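Local coordinates for Lmo0305 protein (PDB 3PJ0), which is of undetermined function but belongs to the fold-type I group of pyridoxal-phosphate-dependent proteins, at residues E54-K59 with Y252-I257; A79-A84 with K229-R234. One frame throughout, in Å; residues are numbered along the deposited sequence. Where two conformers were deposited one is given.

How the contacts relate
From the N terminus the chain first forms helix 48-61, whose turn 54-59 waits for its partner until helix 243-256; contact 1 therefore closes a loop with 192 residues between its segments. Within that loop strand 65-69, an edge strand of the seven-stranded sheet, leads to helix 72-87, and the other six strands follow before helix 222-234 returns to 79-84, closing contact 2 over 144 residues. The smaller loop lies wholly within the larger. Since helices 222-234 and 243-256 follow each other, the two closures come in quick succession. Their centres are 23 Å apart, and the nearest link between them is a packing approach of 4.1 Å between Glu54 OE1 and Lys229 NZ.

Contact 1 of 2, residues E54-K59 with Y252-I257; sequences ETKIAK and YFEKRI
A surface salt bridge between helices 48-61 and 243-256 joins Lys56 to Glu254 in the domain that carries the seven-stranded sheet. Lys56 NZ donates to Glu254 OE2 over 2.8 Å, the single pair of residues across the two segments to come within 4.5 Å. The ammonium reaches this oxygen from above the carboxylate plane, 35° out of it. Two features of the side chains account for the meeting. Lys56 runs out extended, with CG opposite the backbone N (chi1 175°), and spans most of the gap between the helices, whereas Glu254 folds at chi2 (-65°) and turns its carboxylate back to meet the lysine from the opposite direction. The aliphatic end of the lysine follows its charge, CE lying 3.4 Å from Glu254 OE2.

In this fold, a mixed sheet flanked by helices as in other fold-type I pyridoxal-phosphate proteins, helix 48-61 rests on strand 65-69 through Glu54 and Ala58, and helix 243-256 meets helix 25-31 through Tyr252. Beside the ion pair the apolar groups are more loosely apposed: Lys56 CE comes within 4.6 Å of Phe253 CD2, and Ile57 CD1 lies 4.7 Å from Phe253 CZ. The Phe253 ring is held from other sides, with Ile257 CB 4.0 Å above the centre of one face, Glu254 OE2 in plane at its edge, and Trp182 in an edge-to-face stack. Asp250, one turn earlier on helix 243-256, forms a second salt bridge with Lys56 NZ through OD1, so two acidic residues of the same helix share the ammonium.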
loop_
_atom_site.group_PDB
_atom_site.type_symbol
_atom_site.label_atom_id
_atom_site.label_comp_id
_atom_site.label_asym_id
_atom_site.label_seq_id
_atom_site.Cartn_x
_atom_site.Cartn_y
_atom_site.Cartn_z
ATOM N N GLU A 54 10.521 8.610 9.143
ATOM C CA GLU A 54 9.926 9.890 8.712
ATOM C C GLU A 54 10.774 11.081 9.193
ATOM O O GLU A 54 11.123 11.970 8.417
ATOM C CB GLU A 54 8.497 10.011 9.245
ATOM C CG GLU A 54 7.524 8.987 8.584
ATOM C CD GLU A 54 6.161 8.936 9.200
ATOM O OE1 GLU A 54 6.028 9.326 10.396
ATOM O OE2 GLU A 54 5.211 8.454 8.520
ATOM N N THR A 55 11.140 11.067 10.468
ATOM C CA THR A 55 11.960 12.183 11.053
ATOM C C THR A 55 13.310 12.328 10.341
ATOM O O THR A 55 13.740 13.426 10.017
ATOM C CB THR A 55 12.122 12.000 12.564
ATOM O OG1 THR A 55 10.813 11.923 13.136
ATOM C CG2 THR A 55 12.862 13.202 13.206
ATOM N N LYS A 56 13.939 11.199 10.046
ATOM C CA LYS A 56 15.224 11.175 9.346
ATOM C C LYS A 56 15.177 11.750 7.922
ATOM O O LYS A 56 16.046 12.542 7.525
ATOM C CB LYS A 56 15.709 9.741 9.269
ATOM C CG LYS A 56 16.971 9.528 8.469
ATOM C CD LYS A 56 17.361 8.068 8.489
ATOM C CE LYS A 56 18.488 7.782 7.565
ATOM N NZ LYS A 56 19.066 6.413 7.805
ATOM N N ILE A 57 14.181 11.340 7.147
ATOM C CA ILE A 57 14.068 11.817 5.772
ATOM C C ILE A 57 13.588 13.267 5.790
ATOM O O ILE A 57 14.053 14.084 4.998
ATOM C CB ILE A 57 13.145 10.913 4.922
ATOM C CG1 ILE A 57 13.668 9.454 4.968
ATOM C CG2 ILE A 57 13.066 11.443 3.485
ATOM C CD1 ILE A 57 15.076 9.264 4.416
ATOM N N ALA A 58 12.712 13.619 6.726
ATOM C CA ALA A 58 12.295 15.014 6.825
ATOM C C ALA A 58 13.524 15.905 7.058
ATOM O O ALA A 58 13.650 16.933 6.418
ATOM C CB ALA A 58 11.224 15.231 7.928
ATOM N N LYS A 59 14.431 15.499 7.945
ATOM C CA LYS A 59 15.648 16.282 8.213
ATOM C C LYS A 59 16.565 16.387 6.964
ATOM O O LYS A 59 17.091 17.462 6.646
ATOM C CB LYS A 59 16.401 15.693 9.402
ATOM C CG LYS A 59 17.655 16.439 9.794
ATOM C CD LYS A 59 18.221 15.861 11.062
ATOM C CE LYS A 59 19.391 16.658 11.584
ATOM N NZ LYS A 59 19.956 16.004 12.803
ATOM N N TYR A 252 18.501 0.221 1.880
ATOM C CA TYR A 252 19.021 0.541 0.540
ATOM C C TYR A 252 19.368 2.014 0.418
ATOM O O TYR A 252 20.332 2.373 -0.307
ATOM C CB TYR A 252 18.074 0.027 -0.564
ATOM C CG TYR A 252 18.140 -1.472 -0.589
ATOM C CD1 TYR A 252 19.298 -2.097 -1.025
ATOM C CD2 TYR A 252 17.118 -2.270 -0.093
ATOM C CE1 TYR A 252 19.412 -3.440 -1.035
ATOM C CE2 TYR A 252 17.227 -3.665 -0.090
ATOM C CZ TYR A 252 18.399 -4.236 -0.537
ATOM O OH TYR A 252 18.625 -5.592 -0.556
ATOM N N PHE A 253 18.655 2.880 1.161
ATOM C CA PHE A 253 19.062 4.302 1.175
ATOM C C PHE A 253 20.503 4.426 1.716
ATOM O O PHE A 253 21.369 5.076 1.115
ATOM C CB PHE A 253 18.096 5.145 2.024
ATOM C CG PHE A 253 18.423 6.584 2.041
ATOM C CD1 PHE A 253 17.977 7.412 1.048
ATOM C CD2 PHE A 253 19.203 7.116 3.048
ATOM C CE1 PHE A 253 18.339 8.793 1.041
ATOM C CE2 PHE A 253 19.547 8.499 3.061
ATOM C CZ PHE A 253 19.091 9.317 2.045
ATOM N N GLU A 254 20.792 3.768 2.842
ATOM C CA GLU A 254 22.126 3.899 3.426
ATOM C C GLU A 254 23.179 3.204 2.569
ATOM O O GLU A 254 24.314 3.682 2.454
ATOM C CB GLU A 254 22.153 3.405 4.880
ATOM C CG GLU A 254 21.417 4.294 5.845
ATOM C CD GLU A 254 22.066 5.671 5.989
ATOM O OE1 GLU A 254 23.306 5.747 5.970
ATOM O OE2 GLU A 254 21.334 6.663 6.129
ATOM N N LYS A 255 22.784 2.104 1.927
ATOM C CA LYS A 255 23.687 1.365 1.066
ATOM C C LYS A 255 24.045 2.121 -0.182
ATOM O O LYS A 255 25.178 2.060 -0.592
ATOM C CB LYS A 255 23.056 0.045 0.637
ATOM C CG LYS A 255 23.893 -0.803 -0.338
ATOM C CD LYS A 255 23.067 -2.055 -0.702
ATOM C CE LYS A 255 23.688 -2.874 -1.784
ATOM N NZ LYS A 255 24.931 -3.616 -1.343
ATOM N N ARG A 256 23.101 2.860 -0.778
ATOM C CA ARG A 256 23.351 3.460 -2.090
ATOM C C ARG A 256 23.369 4.981 -2.216
ATOM O O ARG A 256 23.824 5.479 -3.239
ATOM C CB ARG A 256 22.379 2.883 -3.109
ATOM C CG ARG A 256 22.455 1.358 -3.239
ATOM C CD ARG A 256 21.718 0.845 -4.463
ATOM N NE ARG A 256 21.879 -0.598 -4.650
ATOM C CZ ARG A 256 20.921 -1.521 -4.558
ATOM N NH1 ARG A 256 19.651 -1.203 -4.311
ATOM N NH2 ARG A 256 21.243 -2.795 -4.789
ATOM N N ILE A 257 22.896 5.715 -1.207
ATOM C CA ILE A 257 22.878 7.178 -1.303
ATOM C C ILE A 257 24.290 7.743 -1.603
ATOM O O ILE A 257 24.443 8.688 -2.407
ATOM C CB ILE A 257 22.233 7.842 -0.058
ATOM C CG1 ILE A 257 21.946 9.346 -0.314
ATOM C CG2 ILE A 257 23.145 7.701 1.195
ATOM C CD1 ILE A 257 21.095 9.645 -1.562
#

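Contact 2 of 2, residues A79-A84 with K229-R234; sequences ALRIWA and KIWKRR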
loop_
_atom_site.group_PDB
_atom_site.type_symbol
_atom_site.label_atom_id
_atom_site.label_comp_id
_atom_site.label_asym_id
_atom_site.label_seq_id
_atom_site.Cartn_x
_atom_site.Cartn_y
_atom_site.Cartn_z
ATOM N N ALA A 79 -1.072 15.373 -2.287
ATOM C CA ALA A 79 -0.391 16.654 -2.133
ATOM C C ALA A 79 -1.146 17.735 -2.917
ATOM O O ALA A 79 -1.424 18.815 -2.380
ATOM C CB ALA A 79 1.118 16.558 -2.601
ATOM N N LEU A 80 -1.473 17.445 -4.177
ATOM C CA LEU A 80 -2.147 18.416 -5.056
ATOM C C LEU A 80 -3.558 18.760 -4.543
ATOM O O LEU A 80 -3.970 19.945 -4.617
ATOM C CB LEU A 80 -2.169 17.921 -6.521
ATOM C CG LEU A 80 -0.777 17.666 -7.160
ATOM C CD1 LEU A 80 -0.859 17.219 -8.585
ATOM C CD2 LEU A 80 0.145 18.925 -7.001
ATOM N N ARG A 81 -4.277 17.773 -4.009
ATOM C CA ARG A 81 -5.591 18.056 -3.377
ATOM C C ARG A 81 -5.493 19.002 -2.166
ATOM O O ARG A 81 -6.301 19.919 -2.007
ATOM C CB ARG A 81 -6.326 16.756 -2.995
ATOM C CG ARG A 81 -7.691 16.984 -2.271
ATOM C CD ARG A 81 -8.680 17.799 -3.077
ATOM N NE ARG A 81 -9.868 18.044 -2.267
ATOM C CZ ARG A 81 -10.914 17.224 -2.178
ATOM N NH1 ARG A 81 -10.991 16.116 -2.910
ATOM N NH2 ARG A 81 -11.907 17.536 -1.346
ATOM N N ILE A 82 -4.508 18.776 -1.299
ATOM C CA ILE A 82 -4.329 19.636 -0.157
ATOM C C ILE A 82 -4.094 21.082 -0.626
ATOM O O ILE A 82 -4.751 22.005 -0.124
ATOM C CB ILE A 82 -3.177 19.154 0.724
ATOM C CG1 ILE A 82 -3.520 17.795 1.322
ATOM C CG2 ILE A 82 -2.838 20.170 1.864
ATOM C CD1 ILE A 82 -2.329 17.045 1.980
ATOM N N TRP A 83 -3.195 21.291 -1.597
ATOM C CA TRP A 83 -2.947 22.655 -2.088
ATOM C C TRP A 83 -4.180 23.224 -2.810
ATOM O O TRP A 83 -4.446 24.391 -2.686
ATOM C CB TRP A 83 -1.691 22.744 -2.953
ATOM C CG TRP A 83 -0.416 22.412 -2.235
ATOM C CD1 TRP A 83 0.514 21.509 -2.624
ATOM C CD2 TRP A 83 0.029 22.920 -0.972
ATOM N NE1 TRP A 83 1.521 21.434 -1.713
ATOM C CE2 TRP A 83 1.249 22.281 -0.678
ATOM C CE3 TRP A 83 -0.482 23.864 -0.060
ATOM C CZ2 TRP A 83 1.982 22.557 0.479
ATOM C CZ3 TRP A 83 0.241 24.124 1.109
ATOM C CH2 TRP A 83 1.457 23.482 1.359
ATOM N N ALA A 84 -4.949 22.390 -3.523
ATOM C CA ALA A 84 -6.177 22.861 -4.181
ATOM C C ALA A 84 -7.185 23.376 -3.141
ATOM O O ALA A 84 -7.831 24.437 -3.336
ATOM C CB ALA A 84 -6.796 21.749 -5.043
ATOM N N LYS A 229 -2.025 12.779 6.194
ATOM C CA LYS A 229 -2.273 11.552 6.935
ATOM C C LYS A 229 -3.755 11.202 6.972
ATOM O O LYS A 229 -4.120 10.023 6.936
ATOM C CB LYS A 229 -1.667 11.627 8.344
ATOM C CG LYS A 229 -0.152 11.630 8.339
ATOM C CD LYS A 229 0.418 11.466 9.731
ATOM C CE LYS A 229 1.921 11.563 9.742
ATOM N NZ LYS A 229 2.465 11.216 11.111
ATOM N N ILE A 230 -4.612 12.216 7.014
ATOM C CA ILE A 230 -6.051 11.989 6.944
ATOM C C ILE A 230 -6.400 11.385 5.571
ATOM O O ILE A 230 -7.110 10.388 5.498
ATOM C CB ILE A 230 -6.854 13.265 7.175
ATOM C CG1 ILE A 230 -6.573 13.804 8.578
ATOM C CG2 ILE A 230 -8.352 12.978 6.978
ATOM C CD1 ILE A 230 -7.338 15.067 8.926
ATOM N N TRP A 231 -5.861 11.966 4.510
ATOM C CA TRP A 231 -6.089 11.469 3.153
ATOM C C TRP A 231 -5.509 10.071 2.983
ATOM O O TRP A 231 -6.079 9.250 2.274
ATOM C CB TRP A 231 -5.506 12.422 2.080
ATOM C CG TRP A 231 -6.348 13.631 1.806
ATOM C CD1 TRP A 231 -6.079 14.917 2.165
ATOM C CD2 TRP A 231 -7.596 13.661 1.101
ATOM N NE1 TRP A 231 -7.107 15.747 1.734
ATOM C CE2 TRP A 231 -8.030 14.996 1.060
ATOM C CE3 TRP A 231 -8.372 12.685 0.466
ATOM C CZ2 TRP A 231 -9.240 15.381 0.438
ATOM C CZ3 TRP A 231 -9.567 13.074 -0.141
ATOM C CH2 TRP A 231 -9.981 14.396 -0.145
ATOM N N LYS A 232 -4.365 9.799 3.611
ATOM C CA LYS A 232 -3.752 8.453 3.549
ATOM C C LYS A 232 -4.754 7.363 4.023
ATOM O O LYS A 232 -4.861 6.292 3.401
ATOM C CB LYS A 232 -2.446 8.363 4.358
ATOM C CG LYS A 232 -1.678 7.030 4.123
ATOM C CD LYS A 232 -0.229 6.998 4.668
ATOM C CE LYS A 232 -0.170 6.851 6.170
ATOM N NZ LYS A 232 1.229 6.683 6.673
ATOM N N ARG A 233 -5.439 7.620 5.134
ATOM C CA ARG A 233 -6.442 6.672 5.633
ATOM C C ARG A 233 -7.597 6.525 4.644
ATOM O O ARG A 233 -8.050 5.423 4.362
ATOM C CB ARG A 233 -6.921 7.032 7.014
ATOM C CG ARG A 233 -8.119 6.182 7.468
ATOM C CD ARG A 233 -7.959 5.692 8.856
ATOM N NE ARG A 233 -6.975 4.614 8.907
ATOM C CZ ARG A 233 -7.243 3.315 8.725
ATOM N NH1 ARG A 233 -8.472 2.873 8.485
ATOM N NH2 ARG A 233 -6.257 2.429 8.778
ATOM N N ARG A 234 -8.044 7.644 4.073
ATOM C CA ARG A 234 -9.125 7.622 3.075
ATOM C C ARG A 234 -8.762 6.762 1.851
ATOM O O ARG A 234 -9.599 6.012 1.313
ATOM C CB ARG A 234 -9.431 9.056 2.611
ATOM C CG ARG A 234 -10.105 9.916 3.689
ATOM C CD ARG A 234 -10.332 11.323 3.185
ATOM N NE ARG A 234 -11.009 12.145 4.169
ATOM C CZ ARG A 234 -11.173 13.470 4.093
ATOM N NH1 ARG A 234 -10.703 14.177 3.054
ATOM N NH2 ARG A 234 -11.830 14.103 5.076
#
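The indole of Trp231 has an arginine on each face: Arg81 CG stands 3.3 Å above one, offset toward the rim, and Arg234 NH1 lies 3.1 Å above the opposite one. Arg81 NH2 is in the ring plane, at its edge. The guanidinium of Arg81 in turn has Trp231 CH2 over one of its own faces, 3.4 Å above the plane and toward the rim. The two planes are inclined by 62°, which excludes a parallel stack; the arginine instead wraps the six-membered part of the indole, its aliphatic CG 3.5 Å from Trp231 CZ2 and its NH1 3.4 Å from Trp231 CH2. The bend at chi2 of Arg81 (58°) lets CG and the guanidinium both touch the same ring. At the five-membered end, Ile82 CG1 makes an apolar contact with Trp231 CD1 at 3.9 Å, the isoleucine and the indole running alongside each other with reversed sense.

The polar end of Arg81 is held by Gln112 OE1, which accepts a hydrogen bond from NH1, and by a salt bridge from NE to Asp85 OD1, and these bonds probably limit rotation of the guanidinium. All three touching residues are buried. Leu111 of the second subunit packs on Trp231, and Arg234 NE donates to the Gln105 backbone O of that subunit, which places this helix pair at the dimer interface. Within its own chain, helix 72-87 lies between helix 222-234, reached by Ile82, and strand 140-144, reached by Leu80, while Lys229 and Lys232 of helix 222-234 rest on strand 65-69.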